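Pre-mRNA-processing-splicing factor 8 (Cryptococcus neoformans var. grubii serotype A, PDB 6MX6) harbours an intein, the part described here, that probably excises itself by protein splicing and joins the flanking segments of the host spliceosomal protein. Local coordinates at residues A[68-73]-A[98-103]; A[11-16]-A[164-169]; A[56-61]-A[139-144]. All coordinates share one frame; numbering follows the deposited sequence.

Contact 1. Residues A[68-73]-A[98-103]; sequences NHILSM and RVDVTV
The edge of a six-stranded antiparallel sheet in the intein's Hint fold lies here, where I70, L71, S72 and M73 pair with T102, V101, D100 and V99 of the outermost strand. L71 and V101 form a hydrogen-bonded pair, as do M73 and V99: L71 N stands 2.8 Å from V101 O, and V99 N reaches M73 O at 2.9 Å. M73 O takes a second donor, R98 NH1, 3.1 Å away. R98 gets there by turning at chi2 (-81°) and chi3 (-69°), which curls its guanidinium back until one face covers S72 CB. NH1 and NH2 both converge on D100 OD1, which lies in the guanidinium plane; R98 NH2 uses the syn lone pair of D100 OD1 at 3.1 Å. The S72 hydroxyl donates to that same oxygen from 53° above the carboxylate plane, with S72 OG 3.1 Å from D100 OD1. Beside this cluster I70 CG2 packs on D100 CB at 3.7 Å, and H174 touches I70, S72 and D100. On the face of the sheet that carries L71, M73, V99 and V101, M73 SD presses against V101 CG1 at 3.4 Å, while L71 CG and both its methyls rest on V103 CG2. Where the outer strand runs into helix 103-108, T102 is the N-cap, its OG1 accepting from D105 N, and V103 N donates to H69 O at 2.9 Å. The H69 ring hydrogen-bonds through ND1 to C5 N; with T66 it fits the TxxH motif of inteins, whose histidine is thought to assist the first acyl shift. H69 is thus held at both ends, its carbonyl by V103 and its ring by C5, while three donors on one oxygen fix how the S72 hydroxyl and the D100 carboxylate are turned.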
loop_
_atom_site.group_PDB
_atom_site.type_symbol
_atom_site.label_atom_id
_atom_site.label_comp_id
_atom_site.label_asym_id
_atom_site.label_seq_id
_atom_site.Cartn_x
_atom_site.Cartn_y
_atom_site.Cartn_z
ATOM N N ASN A 68 8.650 -2.821 -7.197
ATOM C CA ASN A 68 9.453 -2.912 -5.984
ATOM C C ASN A 68 8.726 -2.384 -4.757
ATOM O O ASN A 68 9.313 -2.344 -3.669
ATOM C CB ASN A 68 10.789 -2.166 -6.155
ATOM C CG ASN A 68 10.608 -0.718 -6.537
ATOM O OD1 ASN A 68 9.628 -0.348 -7.175
ATOM N ND2 ASN A 68 11.567 0.118 -6.156
ATOM N N HIS A 69 7.468 -1.985 -4.904
ATOM C CA HIS A 69 6.709 -1.520 -3.757
ATOM C C HIS A 69 6.535 -2.647 -2.746
ATOM O O HIS A 69 6.388 -3.814 -3.110
ATOM C CB HIS A 69 5.356 -0.997 -4.209
ATOM C CG HIS A 69 4.553 -0.393 -3.109
ATOM N ND1 HIS A 69 4.878 0.811 -2.528
ATOM C CD2 HIS A 69 3.447 -0.837 -2.469
ATOM C CE1 HIS A 69 4.002 1.087 -1.580
ATOM N NE2 HIS A 69 3.119 0.106 -1.529
ATOM N N ILE A 70 6.583 -2.300 -1.465
ATOM C CA ILE A 70 6.489 -3.281 -0.390
ATOM C C ILE A 70 5.044 -3.333 0.085
ATOM O O ILE A 70 4.474 -2.307 0.457
ATOM C CB ILE A 70 7.428 -2.928 0.774
ATOM C CG1 ILE A 70 8.884 -2.926 0.304
ATOM C CG2 ILE A 70 7.224 -3.898 1.927
ATOM C CD1 ILE A 70 9.832 -2.286 1.296
ATOM N N LEU A 71 4.454 -4.523 0.073
ATOM C CA LEU A 71 3.131 -4.756 0.642
ATOM C C LEU A 71 3.270 -5.190 2.098
ATOM O O LEU A 71 4.050 -6.097 2.411
ATOM C CB LEU A 71 2.395 -5.838 -0.149
ATOM C CG LEU A 71 2.345 -5.647 -1.662
ATOM C CD1 LEU A 71 1.768 -6.888 -2.337
ATOM C CD2 LEU A 71 1.529 -4.411 -2.014
ATOM N N SER A 72 2.520 -4.538 2.978
ATOM C CA SER A 72 2.413 -4.961 4.367
ATOM C C SER A 72 1.201 -5.872 4.482
ATOM O O SER A 72 0.080 -5.456 4.191
ATOM C CB SER A 72 2.286 -3.758 5.299
ATOM O OG SER A 72 3.519 -3.073 5.407
ATOM N N MET A 73 1.428 -7.114 4.892
ATOM C CA MET A 73 0.428 -8.156 4.825
ATOM C C MET A 73 0.374 -8.906 6.146
ATOM O O MET A 73 1.224 -8.739 7.030
ATOM C CB MET A 73 0.729 -9.131 3.676
ATOM C CG MET A 73 1.345 -8.473 2.458
ATOM S SD MET A 73 1.196 -9.467 0.958
ATOM C CE MET A 73 -0.569 -9.383 0.677
ATOM N N ARG A 98 2.527 -10.642 10.929
ATOM C CA ARG A 98 2.826 -9.524 10.044
ATOM C C ARG A 98 4.025 -9.861 9.167
ATOM O O ARG A 98 5.034 -10.368 9.664
ATOM C CB ARG A 98 3.110 -8.268 10.865
ATOM C CG ARG A 98 1.866 -7.508 11.290
ATOM C CD ARG A 98 1.343 -6.626 10.165
ATOM N NE ARG A 98 2.239 -5.507 9.891
ATOM C CZ ARG A 98 3.095 -5.476 8.876
ATOM N NH1 ARG A 98 3.154 -6.501 8.038
ATOM N NH2 ARG A 98 3.885 -4.425 8.697
ATOM N N VAL A 99 3.912 -9.604 7.859
ATOM C CA VAL A 99 5.015 -9.825 6.918
ATOM C C VAL A 99 5.027 -8.704 5.886
ATOM O O VAL A 99 3.973 -8.278 5.405
ATOM C CB VAL A 99 4.925 -11.193 6.198
ATOM C CG1 VAL A 99 6.182 -11.442 5.363
ATOM C CG2 VAL A 99 4.741 -12.336 7.179
ATOM N N ASP A 100 6.219 -8.247 5.518
ATOM C CA ASP A 100 6.388 -7.314 4.411
ATOM C C ASP A 100 6.961 -8.074 3.223
ATOM O O ASP A 100 7.907 -8.853 3.380
ATOM C CB ASP A 100 7.304 -6.151 4.801
ATOM C CG ASP A 100 6.734 -5.315 5.935
ATOM O OD1 ASP A 100 5.500 -5.357 6.162
ATOM O OD2 ASP A 100 7.521 -4.619 6.609
ATOM N N VAL A 101 6.391 -7.861 2.040
ATOM C CA VAL A 101 6.863 -8.559 0.847
ATOM C C VAL A 101 6.760 -7.630 -0.354
ATOM O O VAL A 101 5.760 -6.929 -0.523
ATOM C CB VAL A 101 6.084 -9.870 0.611
ATOM C CG1 VAL A 101 4.598 -9.598 0.518
ATOM C CG2 VAL A 101 6.591 -10.585 -0.631
ATOM N N THR A 102 7.803 -7.601 -1.181
ATOM C CA THR A 102 7.729 -6.756 -2.362
ATOM C C THR A 102 6.731 -7.338 -3.354
ATOM O O THR A 102 6.460 -8.544 -3.366
ATOM C CB THR A 102 9.097 -6.609 -3.030
ATOM O OG1 THR A 102 9.495 -7.862 -3.604
ATOM C CG2 THR A 102 10.146 -6.122 -2.026
ATOM N N VAL A 103 6.176 -6.456 -4.189
ATOM C CA VAL A 103 5.265 -6.893 -5.241
ATOM C C VAL A 103 5.944 -7.916 -6.148
ATOM O O VAL A 103 5.327 -8.905 -6.549
ATOM C CB VAL A 103 4.732 -5.677 -6.029
ATOM C CG1 VAL A 103 4.129 -6.111 -7.346
ATOM C CG2 VAL A 103 3.705 -4.887 -5.198
#

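Contact 2. Residues A[11-16]-A[164-169]; sequences RLLRAD and LYLRYD
R11 spreads its guanidinium over one face of the Y168 ring in a cation-pi stack, the two planes 18° apart and R11 CZ 3.7 Å from the centroid of the Y168 ring. The contact joins two parts of the Hint fold: strand 11-13 near the N terminus, and strand 164-166 with the residues that follow it toward strand 172-174. Strands 11-13 and 164-166 run at 109° to each other, and the segments share a single backbone bridge, L12 with R167. The Y168 ring stands where R11 can cover it because its chi1 of 81° sets CG between the backbone N and the carbonyl carbon; D169 CB fills the opposite face. R11 NE forms a salt bridge with E19, which helps hold the guanidinium in place. Beneath the stack Y168 N donates to R11 O at 2.9 Å, from above the carbonyl plane, and R167 CG comes within 3.1 Å of R11 O. R167 sends its own guanidinium away from strand 11-13 to D169, side-on and one nitrogen to each oxygen: R167 NE to D169 OD1 is 2.9 Å, and R167 NH2 to D169 OD2 is 2.6 Å. This salt bridge ties R167 to the residue two further on, and NH1 of R167 goes on to E61 O. L13 fits its branched end against the backbone of R167 and Y168, with CD1 also near L166 CB, and L32 closes in on L13 and L166 alike. L12 CD2 meets the Y165 ring at its edge, near CE2. The crossing is completed by L13 N, which donates to L166 O at 3.1 Å, and by a water between two carbonyls, its distances of 2.6 Å to L13 O and 2.5 Å to L166 O so short that the details of this bridge are doubtful.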
loop_
_atom_site.group_PDB
_atom_site.type_symbol
_atom_site.label_atom_id
_atom_site.label_comp_id
_atom_site.label_asym_id
_atom_site.label_seq_id
_atom_site.Cartn_x
_atom_site.Cartn_y
_atom_site.Cartn_z
ATOM N N ARG A 11 -5.322 7.986 -3.017
ATOM C CA ARG A 11 -5.791 8.882 -1.962
ATOM C C ARG A 11 -5.293 8.389 -0.609
ATOM O O ARG A 11 -5.597 7.261 -0.203
ATOM C CB ARG A 11 -7.322 8.967 -1.980
ATOM C CG ARG A 11 -7.893 9.485 -3.294
ATOM C CD ARG A 11 -9.320 8.994 -3.535
ATOM N NE ARG A 11 -10.213 9.376 -2.448
ATOM C CZ ARG A 11 -11.488 9.011 -2.364
ATOM N NH1 ARG A 11 -12.025 8.249 -3.308
ATOM N NH2 ARG A 11 -12.223 9.406 -1.333
ATOM N N LEU A 12 -4.538 9.233 0.091
ATOM C CA LEU A 12 -3.985 8.945 1.402
ATOM C C LEU A 12 -4.620 9.852 2.444
ATOM O O LEU A 12 -5.309 10.821 2.115
ATOM C CB LEU A 12 -2.466 9.137 1.393
ATOM C CG LEU A 12 -1.762 8.482 0.203
ATOM C CD1 LEU A 12 -0.281 8.816 0.185
ATOM C CD2 LEU A 12 -1.974 6.971 0.248
ATOM N N LEU A 13 -4.348 9.549 3.714
ATOM C CA LEU A 13 -4.879 10.314 4.843
ATOM C C LEU A 13 -3.769 11.151 5.467
ATOM O O LEU A 13 -2.723 10.616 5.849
ATOM C CB LEU A 13 -5.490 9.386 5.896
ATOM C CG LEU A 13 -6.776 8.673 5.481
ATOM C CD1 LEU A 13 -7.265 7.745 6.576
ATOM C CD2 LEU A 13 -7.844 9.677 5.103
ATOM N N ARG A 14 -4.000 12.459 5.569
ATOM C CA ARG A 14 -3.140 13.301 6.387
ATOM C C ARG A 14 -3.321 12.965 7.864
ATOM O O ARG A 14 -4.304 12.339 8.272
ATOM C CB ARG A 14 -3.456 14.780 6.166
ATOM C CG ARG A 14 -3.085 15.334 4.805
ATOM C CD ARG A 14 -3.254 16.847 4.793
ATOM N NE ARG A 14 -3.022 17.420 3.472
ATOM C CZ ARG A 14 -1.819 17.678 2.973
ATOM N NH1 ARG A 14 -0.730 17.408 3.681
ATOM N NH2 ARG A 14 -1.706 18.202 1.762
ATOM N N ALA A 15 -2.365 13.415 8.681
ATOM C CA ALA A 15 -2.439 13.144 10.114
ATOM C C ALA A 15 -3.700 13.715 10.749
ATOM O O ALA A 15 -4.131 13.221 11.796
ATOM C CB ALA A 15 -1.203 13.700 10.827
ATOM N N ASP A 16 -4.307 14.731 10.140
ATOM C CA ASP A 16 -5.517 15.338 10.680
ATOM C C ASP A 16 -6.789 14.684 10.157
ATOM O O ASP A 16 -7.888 15.112 10.529
ATOM C CB ASP A 16 -5.540 16.844 10.379
ATOM C CG ASP A 16 -5.722 17.154 8.900
ATOM O OD1 ASP A 16 -5.597 16.235 8.065
ATOM O OD2 ASP A 16 -5.989 18.329 8.569
ATOM N N LEU A 164 4.667 2.759 8.039
ATOM C CA LEU A 164 3.296 2.456 7.655
ATOM C C LEU A 164 2.438 3.718 7.682
ATOM O O LEU A 164 2.621 4.592 8.533
ATOM C CB LEU A 164 2.698 1.401 8.585
ATOM C CG LEU A 164 3.498 0.112 8.745
ATOM C CD1 LEU A 164 2.755 -0.852 9.644
ATOM C CD2 LEU A 164 3.776 -0.518 7.385
ATOM N N TYR A 165 1.501 3.804 6.743
ATOM C CA TYR A 165 0.583 4.931 6.648
ATOM C C TYR A 165 -0.714 4.416 6.042
ATOM O O TYR A 165 -0.811 3.252 5.643
ATOM C CB TYR A 165 1.176 6.083 5.825
ATOM C CG TYR A 165 1.547 5.689 4.408
ATOM C CD1 TYR A 165 2.677 4.926 4.150
ATOM C CD2 TYR A 165 0.759 6.080 3.332
ATOM C CE1 TYR A 165 3.005 4.554 2.864
ATOM C CE2 TYR A 165 1.087 5.722 2.043
ATOM C CZ TYR A 165 2.203 4.958 1.813
ATOM O OH TYR A 165 2.528 4.593 0.525
ATOM N N LEU A 166 -1.719 5.281 5.976
ATOM C CA LEU A 166 -3.070 4.847 5.643
ATOM C C LEU A 166 -3.543 5.414 4.315
ATOM O O LEU A 166 -3.407 6.618 4.057
ATOM C CB LEU A 166 -4.051 5.245 6.745
ATOM C CG LEU A 166 -3.890 4.494 8.066
ATOM C CD1 LEU A 166 -5.040 4.844 9.002
ATOM C CD2 LEU A 166 -3.785 2.988 7.853
ATOM N N ARG A 167 -4.127 4.544 3.490
ATOM C CA ARG A 167 -4.983 4.973 2.396
ATOM C C ARG A 167 -6.277 5.553 2.966
ATOM O O ARG A 167 -6.612 5.354 4.134
ATOM C CB ARG A 167 -5.289 3.792 1.464
ATOM C CG ARG A 167 -5.648 4.173 0.021
ATOM C CD ARG A 167 -5.652 2.959 -0.911
ATOM N NE ARG A 167 -6.819 2.099 -0.701
ATOM C CZ ARG A 167 -7.181 1.122 -1.526
ATOM N NH1 ARG A 167 -6.456 0.868 -2.608
ATOM N NH2 ARG A 167 -8.257 0.385 -1.265
ATOM N N TYR A 168 -7.013 6.277 2.118
ATOM C CA TYR A 168 -8.210 6.978 2.573
ATOM C C TYR A 168 -9.252 6.024 3.165
ATOM O O TYR A 168 -10.045 6.432 4.023
ATOM C CB TYR A 168 -8.814 7.775 1.415
ATOM C CG TYR A 168 -9.651 6.904 0.509
ATOM C CD1 TYR A 168 -9.054 6.052 -0.413
ATOM C CD2 TYR A 168 -11.034 6.906 0.600
ATOM C CE1 TYR A 168 -9.819 5.237 -1.231
ATOM C CE2 TYR A 168 -11.806 6.099 -0.211
ATOM C CZ TYR A 168 -11.198 5.266 -1.121
ATOM O OH TYR A 168 -11.983 4.465 -1.922
ATOM N N ASP A 169 -9.273 4.763 2.727
ATOM C CA ASP A 169 -10.167 3.745 3.264
ATOM C C ASP A 169 -9.499 2.892 4.336
ATOM O O ASP A 169 -9.956 1.776 4.604
ATOM C CB ASP A 169 -10.705 2.848 2.140
ATOM C CG ASP A 169 -9.604 2.069 1.428
ATOM O OD1 ASP A 169 -8.410 2.317 1.695
ATOM O OD2 ASP A 169 -9.932 1.195 0.598
HETATM O O HOH W 1 -1.839 8.270 5.090
#

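Contact 3. Residues A[56-61]-A[139-144]; sequences THEGLE and LLHINS
A bend at chi2 (78°) turns the carboxylate of E58 back toward H141, whose ring lies beside it with the two planes only 14° apart. The site lies at the surface of the Hint fold, where strand 52-56 leaves its antiparallel neighbour 139-147 and enters a loop. The hydrogen bond between the two groups is nearly in plane for both: H141 ND1 donates to the syn lone pair of E58 OE1 at 2.8 Å. E58 OE2 accepts from the backbone of the same residue, H141 N, at 3.1 Å, and the carboxylate thus spans side chain and main chain. Its negative charge would probably favour a protonated H141. T56 and I142 form a single antiparallel non-hydrogen-bonded pair between the segments; beyond them H57 N donates to H141 O at 2.9 Å. The neighbouring K55 faces both N143 and S144, a classic beta bulge. N143 CB lies over the face of the H57 ring, 3.9 Å from the ring centroid, in a CH-pi contact. L140 packs below: its CD2 meets L60 CD2 at 3.9 Å and the aliphatic part of E58, and its CB meets T56 CG2, while L119 of strand 117-120 and L171 of a loop also touch it. The loop keeps its shape through E58 O, which accepts two donors from the same face of its plane, T56 OG1 at 2.9 Å and L60 N at 2.8 Å, the latter closing an inverse gamma turn centred on G59.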
loop_
_atom_site.group_PDB
_atom_site.type_symbol
_atom_site.label_atom_id
_atom_site.label_comp_id
_atom_site.label_asym_id
_atom_site.label_seq_id
_atom_site.Cartn_x
_atom_site.Cartn_y
_atom_site.Cartn_z
ATOM N N THR A 56 -8.895 -6.790 -5.023
ATOM C CA THR A 56 -9.366 -7.616 -3.923
ATOM C C THR A 56 -10.744 -8.186 -4.241
ATOM O O THR A 56 -11.479 -7.668 -5.085
ATOM C CB THR A 56 -9.417 -6.807 -2.620
ATOM O OG1 THR A 56 -10.179 -5.608 -2.818
ATOM C CG2 THR A 56 -7.992 -6.434 -2.165
ATOM N N HIS A 57 -11.070 -9.289 -3.572
ATOM C CA HIS A 57 -12.447 -9.778 -3.591
ATOM C C HIS A 57 -13.393 -8.725 -3.044
ATOM O O HIS A 57 -14.472 -8.490 -3.604
ATOM C CB HIS A 57 -12.564 -11.057 -2.758
ATOM C CG HIS A 57 -11.953 -12.258 -3.396
ATOM N ND1 HIS A 57 -12.702 -13.224 -4.035
ATOM C CD2 HIS A 57 -10.664 -12.661 -3.484
ATOM C CE1 HIS A 57 -11.899 -14.169 -4.491
ATOM N NE2 HIS A 57 -10.657 -13.851 -4.173
ATOM N N GLU A 58 -13.009 -8.095 -1.940
ATOM C CA GLU A 58 -13.833 -7.086 -1.296
ATOM C C GLU A 58 -13.939 -5.839 -2.171
ATOM O O GLU A 58 -13.043 -5.528 -2.955
ATOM C CB GLU A 58 -13.248 -6.728 0.072
ATOM C CG GLU A 58 -13.303 -7.847 1.119
ATOM C CD GLU A 58 -12.221 -8.917 0.941
ATOM O OE1 GLU A 58 -12.192 -9.881 1.738
ATOM O OE2 GLU A 58 -11.400 -8.806 0.004
ATOM N N GLY A 59 -15.050 -5.120 -2.026
ATOM C CA GLY A 59 -15.303 -3.959 -2.854
ATOM C C GLY A 59 -14.547 -2.722 -2.416
ATOM O O GLY A 59 -15.146 -1.733 -1.988
ATOM N N LEU A 60 -13.225 -2.772 -2.515
ATOM C CA LEU A 60 -12.356 -1.646 -2.204
ATOM C C LEU A 60 -11.608 -1.257 -3.470
ATOM O O LEU A 60 -11.441 -2.071 -4.379
ATOM C CB LEU A 60 -11.350 -1.993 -1.095
ATOM C CG LEU A 60 -11.794 -2.039 0.373
ATOM C CD1 LEU A 60 -12.653 -0.841 0.745
ATOM C CD2 LEU A 60 -12.520 -3.333 0.679
ATOM N N GLU A 61 -11.145 -0.008 -3.514
ATOM C CA GLU A 61 -10.416 0.485 -4.680
ATOM C C GLU A 61 -9.162 -0.339 -4.934
ATOM O O GLU A 61 -8.469 -0.744 -3.999
ATOM C CB GLU A 61 -10.028 1.954 -4.477
ATOM C CG GLU A 61 -11.173 2.930 -4.726
ATOM C CD GLU A 61 -10.716 4.379 -4.770
ATOM O OE1 GLU A 61 -9.502 4.633 -4.616
ATOM O OE2 GLU A 61 -11.578 5.264 -4.956
ATOM N N LEU A 139 -9.271 -8.077 7.241
ATOM C CA LEU A 139 -8.357 -8.667 6.274
ATOM C C LEU A 139 -8.997 -8.637 4.894
ATOM O O LEU A 139 -10.208 -8.835 4.747
ATOM C CB LEU A 139 -8.000 -10.107 6.645
ATOM C CG LEU A 139 -7.214 -10.371 7.927
ATOM C CD1 LEU A 139 -7.065 -11.868 8.132
ATOM C CD2 LEU A 139 -5.850 -9.704 7.894
ATOM N N LEU A 140 -8.177 -8.373 3.886
ATOM C CA LEU A 140 -8.618 -8.292 2.504
ATOM C C LEU A 140 -7.934 -9.390 1.704
ATOM O O LEU A 140 -6.720 -9.589 1.822
ATOM C CB LEU A 140 -8.303 -6.918 1.907
ATOM C CG LEU A 140 -8.777 -5.741 2.747
ATOM C CD1 LEU A 140 -8.247 -4.452 2.160
ATOM C CD2 LEU A 140 -10.296 -5.721 2.811
ATOM N N HIS A 141 -8.709 -10.083 0.884
ATOM C CA HIS A 141 -8.229 -11.210 0.108
ATOM C C HIS A 141 -7.941 -10.722 -1.303
ATOM O O HIS A 141 -8.812 -10.131 -1.948
ATOM C CB HIS A 141 -9.267 -12.331 0.103
ATOM C CG HIS A 141 -9.674 -12.770 1.475
ATOM N ND1 HIS A 141 -10.616 -12.097 2.225
ATOM C CD2 HIS A 141 -9.246 -13.800 2.243
ATOM C CE1 HIS A 141 -10.758 -12.700 3.392
ATOM N NE2 HIS A 141 -9.937 -13.735 3.428
ATOM N N ILE A 142 -6.726 -10.952 -1.771
ATOM C CA ILE A 142 -6.350 -10.519 -3.109
ATOM C C ILE A 142 -6.965 -11.469 -4.129
ATOM O O ILE A 142 -6.803 -12.691 -4.039
ATOM C CB ILE A 142 -4.822 -10.455 -3.243
ATOM C CG1 ILE A 142 -4.285 -9.346 -2.339
ATOM C CG2 ILE A 142 -4.427 -10.217 -4.686
ATOM C CD1 ILE A 142 -2.785 -9.195 -2.403
ATOM N N ASN A 143 -7.676 -10.909 -5.102
ATOM C CA ASN A 143 -8.259 -11.702 -6.174
ATOM C C ASN A 143 -7.363 -11.761 -7.400
ATOM O O ASN A 143 -7.306 -12.795 -8.073
ATOM C CB ASN A 143 -9.631 -11.143 -6.565
ATOM C CG ASN A 143 -10.369 -12.042 -7.539
ATOM O OD1 ASN A 143 -10.478 -13.254 -7.328
ATOM N ND2 ASN A 143 -10.871 -11.455 -8.618
ATOM N N SER A 144 -6.657 -10.678 -7.714
ATOM C CA SER A 144 -5.774 -10.715 -8.872
ATOM C C SER A 144 -4.663 -9.699 -8.694
ATOM O O SER A 144 -4.826 -8.691 -8.006
ATOM C CB SER A 144 -6.525 -10.447 -10.186
ATOM O OG SER A 144 -7.143 -9.174 -10.177
#

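Overall arrangement
From the N terminus the chain first enters contact 2 at 11-16, then contact 3 at 56-61 and contact 1 at 68-73. The loops close in reverse order: 98-103 completes contact 1, 139-144 completes contact 3, and 164-169 completes contact 2, so each nests inside the next and none crosses. Contacts 1 and 3 both reach the same six-stranded sheet, their centres about 16 Å apart, and meet where M73 CE touches I142 CD1. Contact 2 ties strand 11-13 to the C-terminal hairpin of strands 164-166 and 172-174. It touches contact 1 through L164 against S72 and R98, and contact 3 through R167 NH1 at E61 O, so the C-terminal part of the chain meets both.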